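Local coordinates for protein multicopper oxidase (Uncultured bacterium, PDB 4E9X) that is a multicopper oxidase with two cupredoxin-type domains, which probably oxidises its substrates at copper centres while reducing dioxygen to water, at residues D187-H201 with V229-A243. Sequence-based numbering, arbitrary orientation.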
loop_
_atom_site.group_PDB
_atom_site.type_symbol
_atom_site.label_atom_id
_atom_site.label_comp_id
_atom_site.label_asym_id
_atom_site.label_seq_id
_atom_site.Cartn_x
_atom_site.Cartn_y
_atom_site.Cartn_z
ATOM N N ASP A 187 -15.227 -26.339 7.525
ATOM C CA ASP A 187 -15.659 -24.971 7.827
ATOM C C ASP A 187 -15.468 -24.083 6.610
ATOM O O ASP A 187 -14.612 -24.300 5.765
ATOM C CB ASP A 187 -14.863 -24.405 9.010
ATOM C CG ASP A 187 -15.511 -24.627 10.362
ATOM O OD1 ASP A 187 -16.768 -24.662 10.474
ATOM O OD2 ASP A 187 -14.757 -24.737 11.369
ATOM N N VAL A 188 -16.311 -23.040 6.557
ATOM C CA VAL A 188 -16.211 -21.986 5.531
ATOM C C VAL A 188 -16.117 -20.699 6.316
ATOM O O VAL A 188 -17.064 -20.301 7.015
ATOM C CB VAL A 188 -17.460 -22.002 4.635
ATOM C CG1 VAL A 188 -17.356 -20.857 3.587
ATOM C CG2 VAL A 188 -17.587 -23.351 3.977
ATOM N N VAL A 189 -14.940 -20.068 6.227
ATOM C CA VAL A 189 -14.599 -18.992 7.187
ATOM C C VAL A 189 -14.645 -17.645 6.443
ATOM O O VAL A 189 -13.938 -17.473 5.467
ATOM C CB VAL A 189 -13.233 -19.223 7.802
ATOM C CG1 VAL A 189 -12.954 -18.178 8.895
ATOM C CG2 VAL A 189 -13.117 -20.640 8.404
ATOM N N LYS A 190 -15.461 -16.720 6.963
ATOM C CA LYS A 190 -15.448 -15.346 6.424
ATOM C C LYS A 190 -14.528 -14.553 7.342
ATOM O O LYS A 190 -14.769 -14.555 8.562
ATOM C CB LYS A 190 -16.881 -14.807 6.409
ATOM C CG LYS A 190 -16.931 -13.310 6.029
ATOM C CD LYS A 190 -18.402 -12.865 5.928
ATOM C CE LYS A 190 -18.605 -11.489 5.422
ATOM N NZ LYS A 190 -18.369 -11.320 3.957
ATOM N N ILE A 191 -13.501 -13.903 6.786
ATOM C CA ILE A 191 -12.635 -13.025 7.587
ATOM C C ILE A 191 -12.825 -11.593 7.080
ATOM O O ILE A 191 -12.747 -11.357 5.873
ATOM C CB ILE A 191 -11.179 -13.469 7.558
ATOM C CG1 ILE A 191 -11.085 -14.924 8.088
ATOM C CG2 ILE A 191 -10.336 -12.540 8.409
ATOM C CD1 ILE A 191 -10.105 -15.754 7.362
ATOM N N ARG A 192 -13.038 -10.707 8.029
ATOM C CA ARG A 192 -13.197 -9.269 7.751
ATOM C C ARG A 192 -11.977 -8.568 8.321
ATOM O O ARG A 192 -11.827 -8.511 9.555
ATOM C CB ARG A 192 -14.479 -8.778 8.419
ATOM C CG ARG A 192 -15.734 -9.540 7.957
ATOM C CD ARG A 192 -16.928 -9.116 8.769
ATOM N NE ARG A 192 -18.115 -9.976 8.678
ATOM C CZ ARG A 192 -19.230 -9.590 8.091
ATOM N NH1 ARG A 192 -19.385 -8.455 7.399
ATOM N NH2 ARG A 192 -20.277 -10.426 8.159
ATOM N N PHE A 193 -11.134 -8.033 7.429
ATOM C CA PHE A 193 -9.943 -7.287 7.829
ATOM C C PHE A 193 -10.259 -5.784 7.897
ATOM O O PHE A 193 -10.899 -5.276 6.971
ATOM C CB PHE A 193 -8.810 -7.444 6.794
ATOM C CG PHE A 193 -8.322 -8.861 6.558
ATOM C CD1 PHE A 193 -7.752 -9.614 7.599
ATOM C CD2 PHE A 193 -8.354 -9.411 5.311
ATOM C CE1 PHE A 193 -7.259 -10.888 7.365
ATOM C CE2 PHE A 193 -7.885 -10.715 5.080
ATOM C CZ PHE A 193 -7.278 -11.438 6.103
ATOM N N PHE A 194 -9.742 -5.131 8.925
ATOM C CA PHE A 194 -9.922 -3.682 9.055
ATOM C C PHE A 194 -8.589 -2.996 9.278
ATOM O O PHE A 194 -7.817 -3.421 10.173
ATOM C CB PHE A 194 -10.801 -3.324 10.267
ATOM C CG PHE A 194 -12.163 -3.939 10.384
ATOM C CD1 PHE A 194 -13.291 -3.133 10.463
ATOM C CD2 PHE A 194 -12.340 -5.328 10.484
ATOM C CE1 PHE A 194 -14.569 -3.665 10.677
ATOM C CE2 PHE A 194 -13.581 -5.889 10.722
ATOM C CZ PHE A 194 -14.688 -5.047 10.845
ATOM N N GLY A 195 -8.366 -1.928 8.504
ATOM C CA GLY A 195 -7.210 -1.070 8.765
ATOM C C GLY A 195 -7.606 -0.024 9.825
ATOM O O GLY A 195 -7.930 1.130 9.507
ATOM N N ALA A 196 -7.626 -0.437 11.099
ATOM C CA ALA A 196 -8.196 0.448 12.116
ATOM C C ALA A 196 -7.205 1.509 12.556
ATOM O O ALA A 196 -7.608 2.643 12.807
ATOM C CB ALA A 196 -8.621 -0.408 13.303
ATOM N N GLY A 197 -5.904 1.209 12.636
ATOM C CA GLY A 197 -4.884 2.168 13.008
ATOM C C GLY A 197 -4.219 2.815 11.803
ATOM O O GLY A 197 -4.770 2.831 10.689
ATOM N N GLY A 198 -3.012 3.341 12.035
ATOM C CA GLY A 198 -2.283 4.134 11.076
ATOM C C GLY A 198 -1.330 3.347 10.176
ATOM O O GLY A 198 -0.635 3.975 9.356
ATOM N N GLY A 199 -1.254 2.030 10.336
ATOM C CA GLY A 199 -0.268 1.223 9.593
ATOM C C GLY A 199 -0.855 0.518 8.385
ATOM O O GLY A 199 -2.093 0.509 8.149
ATOM N N ILE A 200 0.046 -0.067 7.606
ATOM C CA ILE A 200 -0.346 -0.974 6.514
ATOM C C ILE A 200 0.006 -2.399 6.919
ATOM O O ILE A 200 1.022 -2.586 7.530
ATOM C CB ILE A 200 0.328 -0.421 5.253
ATOM C CG1 ILE A 200 -0.123 1.024 4.962
ATOM C CG2 ILE A 200 0.072 -1.276 4.071
ATOM C CD1 ILE A 200 0.351 1.524 3.608
ATOM N N HIS A 201 -0.863 -3.349 6.587
ATOM C CA HIS A 201 -0.727 -4.714 7.105
ATOM C C HIS A 201 -0.944 -5.678 5.931
ATOM O O HIS A 201 -1.979 -5.621 5.239
ATOM C CB HIS A 201 -1.805 -4.965 8.171
ATOM C CG HIS A 201 -1.658 -4.038 9.338
ATOM N ND1 HIS A 201 -0.825 -4.306 10.389
ATOM C CD2 HIS A 201 -2.208 -2.817 9.579
ATOM C CE1 HIS A 201 -0.870 -3.267 11.256
ATOM N NE2 HIS A 201 -1.718 -2.371 10.776
ATOM N N VAL A 229 -3.151 -10.178 1.586
ATOM C CA VAL A 229 -4.058 -9.081 1.308
ATOM C C VAL A 229 -3.562 -7.843 2.034
ATOM O O VAL A 229 -3.450 -7.836 3.282
ATOM C CB VAL A 229 -5.474 -9.433 1.832
ATOM C CG1 VAL A 229 -6.404 -8.237 1.720
ATOM C CG2 VAL A 229 -6.071 -10.634 1.063
ATOM N N LEU A 230 -3.272 -6.784 1.293
ATOM C CA LEU A 230 -2.774 -5.536 1.872
ATOM C C LEU A 230 -3.950 -4.706 2.382
ATOM O O LEU A 230 -4.879 -4.415 1.623
ATOM C CB LEU A 230 -2.031 -4.718 0.814
ATOM C CG LEU A 230 -1.304 -3.481 1.339
ATOM C CD1 LEU A 230 -0.177 -3.949 2.271
ATOM C CD2 LEU A 230 -0.771 -2.623 0.179
ATOM N N VAL A 231 -3.864 -4.358 3.674
ATOM C CA VAL A 231 -4.932 -3.592 4.307
ATOM C C VAL A 231 -4.346 -2.298 4.846
ATOM O O VAL A 231 -3.387 -2.342 5.614
ATOM C CB VAL A 231 -5.510 -4.422 5.481
ATOM C CG1 VAL A 231 -6.663 -3.686 6.155
ATOM C CG2 VAL A 231 -5.928 -5.828 5.020
ATOM N N SER A 232 -4.867 -1.162 4.424
ATOM C CA SER A 232 -4.335 0.147 4.778
ATOM C C SER A 232 -5.378 0.925 5.583
ATOM O O SER A 232 -6.554 0.485 5.645
ATOM C CB SER A 232 -3.876 0.866 3.512
ATOM O OG SER A 232 -4.842 1.608 2.833
ATOM N N PRO A 233 -4.993 2.022 6.196
ATOM C CA PRO A 233 -5.942 2.733 7.096
ATOM C C PRO A 233 -7.259 3.102 6.436
ATOM O O PRO A 233 -7.349 3.700 5.366
ATOM C CB PRO A 233 -5.155 3.985 7.492
ATOM C CG PRO A 233 -3.714 3.472 7.488
ATOM C CD PRO A 233 -3.652 2.627 6.237
ATOM N N GLY A 234 -8.345 2.724 7.152
ATOM C CA GLY A 234 -9.686 3.015 6.700
ATOM C C GLY A 234 -10.356 1.876 5.949
ATOM O O GLY A 234 -11.586 1.779 5.954
ATOM N N GLU A 235 -9.526 1.023 5.314
ATOM C CA GLU A 235 -10.084 0.015 4.422
ATOM C C GLU A 235 -10.653 -1.194 5.149
ATOM O O GLU A 235 -10.219 -1.507 6.246
ATOM C CB GLU A 235 -9.005 -0.538 3.488
ATOM C CG GLU A 235 -8.331 0.536 2.608
ATOM C CD GLU A 235 -7.508 -0.228 1.571
ATOM O OE1 GLU A 235 -6.405 -0.612 1.946
ATOM O OE2 GLU A 235 -7.980 -0.515 0.469
ATOM N N ARG A 236 -11.582 -1.884 4.487
ATOM C CA ARG A 236 -11.918 -3.246 4.912
ATOM C C ARG A 236 -11.865 -4.145 3.690
ATOM O O ARG A 236 -12.165 -3.754 2.557
ATOM C CB ARG A 236 -13.318 -3.333 5.563
ATOM C CG ARG A 236 -13.365 -2.704 6.957
ATOM C CD ARG A 236 -13.592 -1.197 6.950
ATOM N NE ARG A 236 -14.872 -0.870 6.347
ATOM C CZ ARG A 236 -15.101 0.127 5.470
ATOM N NH1 ARG A 236 -14.159 0.971 5.076
ATOM N NH2 ARG A 236 -16.346 0.269 4.977
ATOM N N TYR A 237 -11.460 -5.396 3.948
ATOM C CA TYR A 237 -11.570 -6.455 2.957
ATOM C C TYR A 237 -12.272 -7.645 3.601
ATOM O O TYR A 237 -11.906 -7.994 4.736
ATOM C CB TYR A 237 -10.183 -6.919 2.451
ATOM C CG TYR A 237 -9.586 -5.835 1.575
ATOM C CD1 TYR A 237 -9.834 -5.843 0.185
ATOM C CD2 TYR A 237 -8.789 -4.805 2.106
ATOM C CE1 TYR A 237 -9.292 -4.846 -0.650
ATOM C CE2 TYR A 237 -8.256 -3.826 1.289
ATOM C CZ TYR A 237 -8.521 -3.850 -0.080
ATOM O OH TYR A 237 -7.990 -2.854 -0.905
ATOM N N ASP A 238 -13.226 -8.276 2.901
ATOM C CA ASP A 238 -13.775 -9.531 3.365
ATOM C C ASP A 238 -13.267 -10.615 2.452
ATOM O O ASP A 238 -13.250 -10.449 1.230
ATOM C CB ASP A 238 -15.301 -9.583 3.314
ATOM C CG ASP A 238 -16.120 -8.577 4.100
ATOM O OD1 ASP A 238 -15.577 -7.590 4.633
ATOM O OD2 ASP A 238 -17.332 -8.828 4.202
ATOM N N VAL A 239 -12.885 -11.744 3.064
ATOM C CA VAL A 239 -12.420 -12.883 2.287
ATOM C C VAL A 239 -13.154 -14.134 2.806
ATOM O O VAL A 239 -13.765 -14.141 3.877
ATOM C CB VAL A 239 -10.899 -13.097 2.425
ATOM C CG1 VAL A 239 -10.147 -11.799 2.039
ATOM C CG2 VAL A 239 -10.505 -13.574 3.836
ATOM N N ILE A 240 -13.081 -15.193 2.001
ATOM C CA ILE A 240 -13.526 -16.540 2.384
ATOM C C ILE A 240 -12.323 -17.468 2.327
ATOM O O ILE A 240 -11.586 -17.494 1.328
ATOM C CB ILE A 240 -14.617 -17.048 1.394
ATOM C CG1 ILE A 240 -15.880 -16.165 1.425
ATOM C CG2 ILE A 240 -14.943 -18.500 1.681
ATOM C CD1 ILE A 240 -16.617 -16.282 2.755
ATOM N N ILE A 241 -12.165 -18.256 3.390
ATOM C CA ILE A 241 -11.240 -19.389 3.385
ATOM C C ILE A 241 -12.067 -20.660 3.497
ATOM O O ILE A 241 -12.887 -20.788 4.410
ATOM C CB ILE A 241 -10.208 -19.316 4.524
ATOM C CG1 ILE A 241 -9.211 -18.178 4.237
ATOM C CG2 ILE A 241 -9.516 -20.673 4.692
ATOM C CD1 ILE A 241 -8.182 -17.953 5.327
ATOM N N GLU A 242 -11.851 -21.601 2.580
ATOM C CA GLU A 242 -12.371 -22.965 2.707
ATOM C C GLU A 242 -11.445 -23.732 3.617
ATOM O O GLU A 242 -10.278 -23.937 3.235
ATOM C CB GLU A 242 -12.484 -23.665 1.324
ATOM C CG GLU A 242 -13.271 -22.877 0.274
ATOM C CD GLU A 242 -14.780 -23.007 0.420
ATOM O OE1 GLU A 242 -15.277 -23.944 1.090
ATOM O OE2 GLU A 242 -15.468 -22.163 -0.177
ATOM N N ALA A 243 -11.922 -24.150 4.789
ATOM C CA ALA A 243 -11.029 -24.895 5.706
ATOM C C ALA A 243 -10.986 -26.357 5.378
ATOM O O ALA A 243 -11.596 -27.193 6.020
ATOM C CB ALA A 243 -11.516 -24.677 7.155
HETATM O O HOH W 1 -14.698 -25.655 3.235
HETATM O O HOH W 2 -16.416 -12.892 2.609
#
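Lys190 reaches Asp238 on a chain that leaves with CG anti to the backbone N (chi1 173°) and bends only at its end. This bend sets Lys190 NZ 2.7 Å from Asp238 OD2, in a salt bridge that meets the carboxylate on its anti side. Arg192 lies beyond, with Lys190 CE packed over the centre of one face of its guanidinium. The bridge from Arg192 NH1 to Asp238 OD2 is long, and this oxygen lies well out of the guanidinium plane, so only charge links them. Asp139 on the neighbouring strand 138-147 takes Arg192 NE, and Glu133 gives Lys190 a second acidic partner. A lysine in place of Asp238 would probably leave Lys190 without this carboxylate and crowd three positive charges together. The backbones of strands 187-195 and 236-243 run antiparallel, their axes at 163°. They are central neighbours in one sheet of a cupredoxin-type beta-sandwich. Strand 229-231 belongs to the other sheet, where His201 and Val231 form a hydrogen-bonded antiparallel pair. Phe193 packs between the sheets. Its CG is anti to the carbonyl carbon (chi1 -60°), and its ring points into the sandwich. Phe193 CB meets Val231 CG2 at 3.8 Å, while Phe193 CE2 touches Val239 CG1 at 3.9 Å. Ile191 CG2 lies over one face of the ring, toward its rim. Further along, Ile191 CD1 packs on Ile241 CD1 at 3.6 Å. At the other end, the type II turn from Ser232 to Glu235 crosses between the sheets. Glu235 N closes the turn on Ser232 O. Gly234 N donates to Gly195 O at 2.9 Å, in the carbonyl plane and on a lone pair. Gly195 has no room for a side chain beside Ser232 O. Arg236 NH2 forms a salt bridge with Asp227 of a second subunit.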